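Local coordinates for sulfur oxidation protein soxB (Thermus thermophilus, PDB 2WDD) that hydrolyses sulfur–sulfur bonds in the Sox sulfur oxidation pathway, probably releasing sulfate from a cysteine S-thiosulfonate at a site holding two manganese ions, at residues R150-L154 / V155-H159; I189-L193 / F194-L198. All coordinates share one frame; numbering follows the deposited sequence.

How the interactions relate
Two local turns illustrate how a two-sheet hydrolase domain carries its chain from one element to the next. Interaction 1 comes first, where helix 146-155 ends and the chain enters strand 159-160 of a six-stranded mixed sheet. After helix 170-179 and strand 183-184, the outermost on that side of the same sheet, interaction 2 reverses the chain at 189-198, before strand 202-207 at the margin of the second six-stranded sheet. The centres of interactions 1 and 2 are 27 Å apart, and the two do not touch. The side chains of Gln152 and Ile189 lie about 13 Å and 12 Å from a manganese ion; neither contact supplies a ligand, and both belong to connections around the metal centre.

Interaction 1. Residues R150-L154 / V155-H159; sequences RWQNL and VGVDH
Over one face of the Trp151 indole lies a methyl of Val155, whose CG1 stands 3.8 Å from Trp151 CE2 in a CH-pi contact displaced toward the rim. Val155 has two conformers, and for the other the contact is less certain. At the indole edge, NE1 is hydrogen-bonded to OG1 of Thr108 in helix 104-120, which also packs on Val155. The ring reaches this position because its CG is anti to the backbone N (chi1 164°). The other flat group, the amide of Gln152, is gripped at both ends by Asp129 and Trp134; lower on the chain, Gln152 CB touches Val157 CG2 at 3.8 Å. Here the crossover connecting parallel strands 124-129 and 159-160 leaves its helix, and the exit is a glycine-terminated C-cap. Val155 N still makes the helical bond to Trp151 O, 3.0 Å long and nearly straight. Gln152 O then accepts twice: from Gly156 N at 2.8 Å and, more bent, from Val157 N at 3.3 Å. The latter is the six-to-one bond of the Schellman pattern, whose companion five-to-two bond is not formed; Gly156 N instead keeps the helical i to i+4 bond. With phi at 95°, Gly156 turns the chain where a side chain would jam against the carbonyl oxygen of Val155. A water donates to Val157 O and can also reach Asn153 OD1, which is itself bound by Arg181 N.

Interaction 2. Residues I189-L193 / F194-L198; sequences IVDDL and FGDPL
Asp191 holds the turn together through a single carboxylate oxygen. Its OD2 accepts from Phe194 N at 2.8 Å, nearly along the C-O axis, and from Leu193 N at 2.9 Å, from above the carboxylate plane. A chi1 of 174° carries the carboxylate back over the following loop, and OD2 also meets the edge of the Phe194 ring in its plane. Replacing Asp191 by an alanine removes OD2, and the N-H groups of Leu193 and Phe194 would probably lose their shared acceptor, leaving the loop freer to shift. The close-fitting part lies behind the turn, where Val190 and Pro197 form a non-hydrogen-bonded antiparallel pair flanked by two backbone bonds, Asp191 N to Asp196 O and Leu198 N to Ile189 O, each 3.0 Å. Buried Val190 sets CG1 3.7 Å from Pro197 CA, and strand 234-235 pairs with its backbone. The outer end faces solvent: exposed Leu193 and Phe194 lie side by side, and Phe194 also touches a crystal neighbour. Exposed Asp196 belongs to this side too, its OD1 4.2 Å from Asp191 OD2; the like charges may disfavour each other, whereas the two N-H donors should help Asp191 stay charged. Gly195, at positive phi (83°), donates a bent bond to Asp191 O from above the carbonyl plane. This alpha-turn over 191-195, begun by an Asx turn and ended by glycine, resembles the four-residue loop of a tight beta-hairpin, here with only one bridged pair behind it.

Interaction 1. Residues R150-L154 / V155-H159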
loop_
_atom_site.group_PDB
_atom_site.type_symbol
_atom_site.label_atom_id
_atom_site.label_comp_id
_atom_site.label_asym_id
_atom_site.label_seq_id
_atom_site.Cartn_x
_atom_site.Cartn_y
_atom_site.Cartn_z
ATOM N N ARG A 150 8.861 -7.703 16.222
ATOM C CA ARG A 150 8.532 -8.051 17.600
ATOM C C ARG A 150 7.033 -7.949 17.828
ATOM O O ARG A 150 6.452 -8.760 18.546
ATOM C CB ARG A 150 9.314 -7.199 18.605
ATOM C CG ARG A 150 10.801 -7.530 18.612
ATOM C CD ARG A 150 11.554 -6.927 19.793
ATOM N NE ARG A 150 12.973 -7.291 19.752
ATOM C CZ ARG A 150 13.463 -8.464 20.150
ATOM N NH1 ARG A 150 12.658 -9.387 20.656
ATOM N NH2 ARG A 150 14.762 -8.714 20.049
ATOM N N TRP A 151 6.392 -6.985 17.171
ATOM C CA TRP A 151 4.948 -6.875 17.279
ATOM C C TRP A 151 4.259 -8.068 16.604
ATOM O O TRP A 151 3.326 -8.657 17.163
ATOM C CB TRP A 151 4.430 -5.554 16.707
ATOM C CG TRP A 151 2.969 -5.641 16.475
ATOM C CD1 TRP A 151 1.992 -5.682 17.434
ATOM C CD2 TRP A 151 2.314 -5.882 15.226
ATOM N NE1 TRP A 151 0.769 -5.874 16.850
ATOM C CE2 TRP A 151 0.939 -6.024 15.497
ATOM C CE3 TRP A 151 2.754 -5.989 13.903
ATOM C CZ2 TRP A 151 -0.005 -6.239 14.489
ATOM C CZ3 TRP A 151 1.818 -6.207 12.906
ATOM C CH2 TRP A 151 0.456 -6.340 13.207
ATOM N N GLN A 152 4.726 -8.457 15.417
ATOM C CA GLN A 152 4.127 -9.609 14.744
ATOM C C GLN A 152 4.177 -10.818 15.678
ATOM O O GLN A 152 3.238 -11.617 15.743
ATOM C CB GLN A 152 4.873 -9.944 13.454
ATOM C CG GLN A 152 4.596 -9.024 12.270
ATOM C CD GLN A 152 5.492 -9.370 11.094
ATOM O OE1 GLN A 152 6.712 -9.433 11.237
ATOM N NE2 GLN A 152 4.894 -9.653 9.945
ATOM N N ASN A 153 5.276 -10.928 16.419
ATOM C CA ASN A 153 5.456 -12.040 17.347
ATOM C C ASN A 153 4.486 -11.975 18.529
ATOM O O ASN A 153 4.039 -13.013 19.024
ATOM C CB ASN A 153 6.902 -12.086 17.838
ATOM C CG ASN A 153 7.855 -12.607 16.783
ATOM O OD1 ASN A 153 7.430 -13.119 15.746
ATOM N ND2 ASN A 153 9.154 -12.472 17.036
ATOM N N LEU A 154 4.161 -10.768 18.986
ATOM C CA LEU A 154 3.206 -10.616 20.075
ATOM C C LEU A 154 1.810 -11.042 19.607
ATOM O O LEU A 154 1.088 -11.736 20.322
ATOM C CB LEU A 154 3.166 -9.173 20.579
ATOM C CG LEU A 154 4.378 -8.691 21.369
ATOM C CD1 LEU A 154 4.289 -7.190 21.624
ATOM C CD2 LEU A 154 4.473 -9.463 22.685
ATOM N N VAL A 155 1.419 -10.629 18.402
ATOM C CA VAL A 155 0.107 -11.030 17.905
ATOM C C VAL A 155 0.082 -12.513 17.531
ATOM O O VAL A 155 -0.886 -13.216 17.829
ATOM C CB VAL A 155 -0.399 -10.125 16.762
ATOM C CG1 VAL A 155 0.704 -9.832 15.772
ATOM C CG2 VAL A 155 -1.597 -10.768 16.065
ATOM N N GLY A 156 1.166 -12.997 16.930
ATOM C CA GLY A 156 1.287 -14.379 16.499
ATOM C C GLY A 156 0.895 -14.542 15.037
ATOM O O GLY A 156 -0.156 -15.092 14.725
ATOM N N VAL A 157 1.730 -14.036 14.137
ATOM C CA VAL A 157 1.460 -14.116 12.703
ATOM C C VAL A 157 1.959 -15.456 12.175
ATOM O O VAL A 157 3.119 -15.811 12.388
ATOM C CB VAL A 157 2.153 -12.956 11.962
ATOM C CG1 VAL A 157 2.032 -13.128 10.446
ATOM C CG2 VAL A 157 1.587 -11.614 12.421
ATOM N N ASP A 158 1.099 -16.213 11.500
ATOM C CA ASP A 158 1.500 -17.528 11.004
ATOM C C ASP A 158 2.351 -17.483 9.743
ATOM O O ASP A 158 3.284 -18.272 9.586
ATOM C CB ASP A 158 0.276 -18.391 10.751
ATOM C CG ASP A 158 -0.455 -18.729 12.022
ATOM O OD1 ASP A 158 0.153 -19.371 12.908
ATOM O OD2 ASP A 158 -1.605 -18.289 12.176
ATOM N N HIS A 159 2.003 -16.593 8.820
ATOM C CA HIS A 159 2.753 -16.462 7.577
ATOM C C HIS A 159 2.794 -15.016 7.128
ATOM O O HIS A 159 1.905 -14.230 7.458
ATOM C CB HIS A 159 2.085 -17.242 6.446
ATOM C CG HIS A 159 2.066 -18.723 6.652
ATOM N ND1 HIS A 159 3.221 -19.472 6.751
ATOM C CD2 HIS A 159 1.037 -19.601 6.725
ATOM C CE1 HIS A 159 2.901 -20.747 6.903
ATOM N NE2 HIS A 159 1.585 -20.853 6.881
HETATM O O HOH W 1 4.613 -14.383 14.588
#

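Interaction 2. Residues I189-L193 / F194-L198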
loop_
_atom_site.group_PDB
_atom_site.type_symbol
_atom_site.label_atom_id
_atom_site.label_comp_id
_atom_site.label_asym_id
_atom_site.label_seq_id
_atom_site.Cartn_x
_atom_site.Cartn_y
_atom_site.Cartn_z
ATOM N N ILE A 189 11.070 -16.015 -4.892
ATOM C CA ILE A 189 12.365 -15.437 -4.549
ATOM C C ILE A 189 13.392 -16.553 -4.714
ATOM O O ILE A 189 13.386 -17.524 -3.961
ATOM C CB ILE A 189 12.367 -14.847 -3.133
ATOM C CG1 ILE A 189 11.317 -13.728 -3.037
ATOM C CG2 ILE A 189 13.753 -14.270 -2.781
ATOM C CD1 ILE A 189 11.080 -13.213 -1.637
ATOM N N VAL A 190 14.243 -16.420 -5.727
ATOM C CA VAL A 190 15.231 -17.449 -6.032
ATOM C C VAL A 190 16.600 -16.820 -6.209
ATOM O O VAL A 190 16.724 -15.613 -6.414
ATOM C CB VAL A 190 14.829 -18.244 -7.304
ATOM C CG1 VAL A 190 13.407 -18.811 -7.167
ATOM C CG2 VAL A 190 14.948 -17.367 -8.564
ATOM N N ASP A 191 17.633 -17.648 -6.163
ATOM C CA ASP A 191 18.976 -17.140 -6.384
ATOM C C ASP A 191 19.091 -16.801 -7.866
ATOM O O ASP A 191 18.588 -17.540 -8.716
ATOM C CB ASP A 191 20.000 -18.219 -6.043
ATOM C CG ASP A 191 21.391 -17.791 -6.384
ATOM O OD1 ASP A 191 21.908 -16.905 -5.678
ATOM O OD2 ASP A 191 21.899 -18.234 -7.436
ATOM N N ASP A 192 19.718 -15.671 -8.184
ATOM C CA ASP A 192 19.787 -15.222 -9.569
ATOM C C ASP A 192 20.758 -15.937 -10.507
ATOM O O ASP A 192 20.759 -15.701 -11.719
ATOM C CB ASP A 192 19.909 -13.694 -9.660
ATOM C CG ASP A 192 21.300 -13.182 -9.312
ATOM O OD1 ASP A 192 22.159 -13.976 -8.868
ATOM O OD2 ASP A 192 21.530 -11.965 -9.479
ATOM N N LEU A 193 21.554 -16.845 -9.954
ATOM C CA LEU A 193 22.522 -17.594 -10.746
ATOM C C LEU A 193 22.125 -19.058 -10.919
ATOM O O LEU A 193 22.245 -19.611 -12.011
ATOM C CB LEU A 193 23.905 -17.497 -10.104
ATOM C CG LEU A 193 25.053 -18.290 -10.731
ATOM C CD1 LEU A 193 25.279 -17.823 -12.158
ATOM C CD2 LEU A 193 26.319 -18.102 -9.906
ATOM N N PHE A 194 21.692 -19.699 -9.836
ATOM C CA PHE A 194 21.321 -21.116 -9.897
ATOM C C PHE A 194 19.807 -21.328 -9.987
ATOM O O PHE A 194 19.348 -22.405 -10.386
ATOM C CB PHE A 194 21.808 -21.848 -8.643
ATOM C CG PHE A 194 23.300 -22.040 -8.576
ATOM C CD1 PHE A 194 23.866 -23.265 -8.892
ATOM C CD2 PHE A 194 24.126 -21.021 -8.123
ATOM C CE1 PHE A 194 25.234 -23.456 -8.793
ATOM C CE2 PHE A 194 25.498 -21.205 -8.016
ATOM C CZ PHE A 194 26.051 -22.422 -8.360
ATOM N N GLY A 195 19.034 -20.352 -9.525
ATOM C CA GLY A 195 17.591 -20.475 -9.555
ATOM C C GLY A 195 16.952 -21.245 -8.409
ATOM O O GLY A 195 15.745 -21.496 -8.446
ATOM N N ASP A 196 17.722 -21.625 -7.392
ATOM C CA ASP A 196 17.124 -22.343 -6.267
ATOM C C ASP A 196 16.294 -21.394 -5.410
ATOM O O ASP A 196 16.722 -20.284 -5.080
ATOM C CB ASP A 196 18.182 -23.045 -5.403
ATOM C CG ASP A 196 19.335 -22.130 -5.020
ATOM O OD1 ASP A 196 20.014 -21.637 -5.934
ATOM O OD2 ASP A 196 19.622 -21.993 -3.808
ATOM N N PRO A 197 15.078 -21.817 -5.048
ATOM C CA PRO A 197 14.264 -20.937 -4.209
ATOM C C PRO A 197 14.874 -20.795 -2.821
ATOM O O PRO A 197 15.426 -21.753 -2.265
ATOM C CB PRO A 197 12.919 -21.671 -4.128
ATOM C CG PRO A 197 12.870 -22.487 -5.391
ATOM C CD PRO A 197 14.292 -22.921 -5.631
ATOM N N LEU A 198 14.799 -19.587 -2.272
ATOM C CA LEU A 198 15.358 -19.311 -0.958
ATOM C C LEU A 198 14.423 -19.586 0.212
ATOM O O LEU A 198 14.880 -19.749 1.331
ATOM C CB LEU A 198 15.907 -17.882 -0.906
ATOM C CG LEU A 198 16.982 -17.735 -1.993
ATOM C CD1 LEU A 198 17.481 -16.333 -2.113
ATOM C CD2 LEU A 198 18.149 -18.713 -1.778
#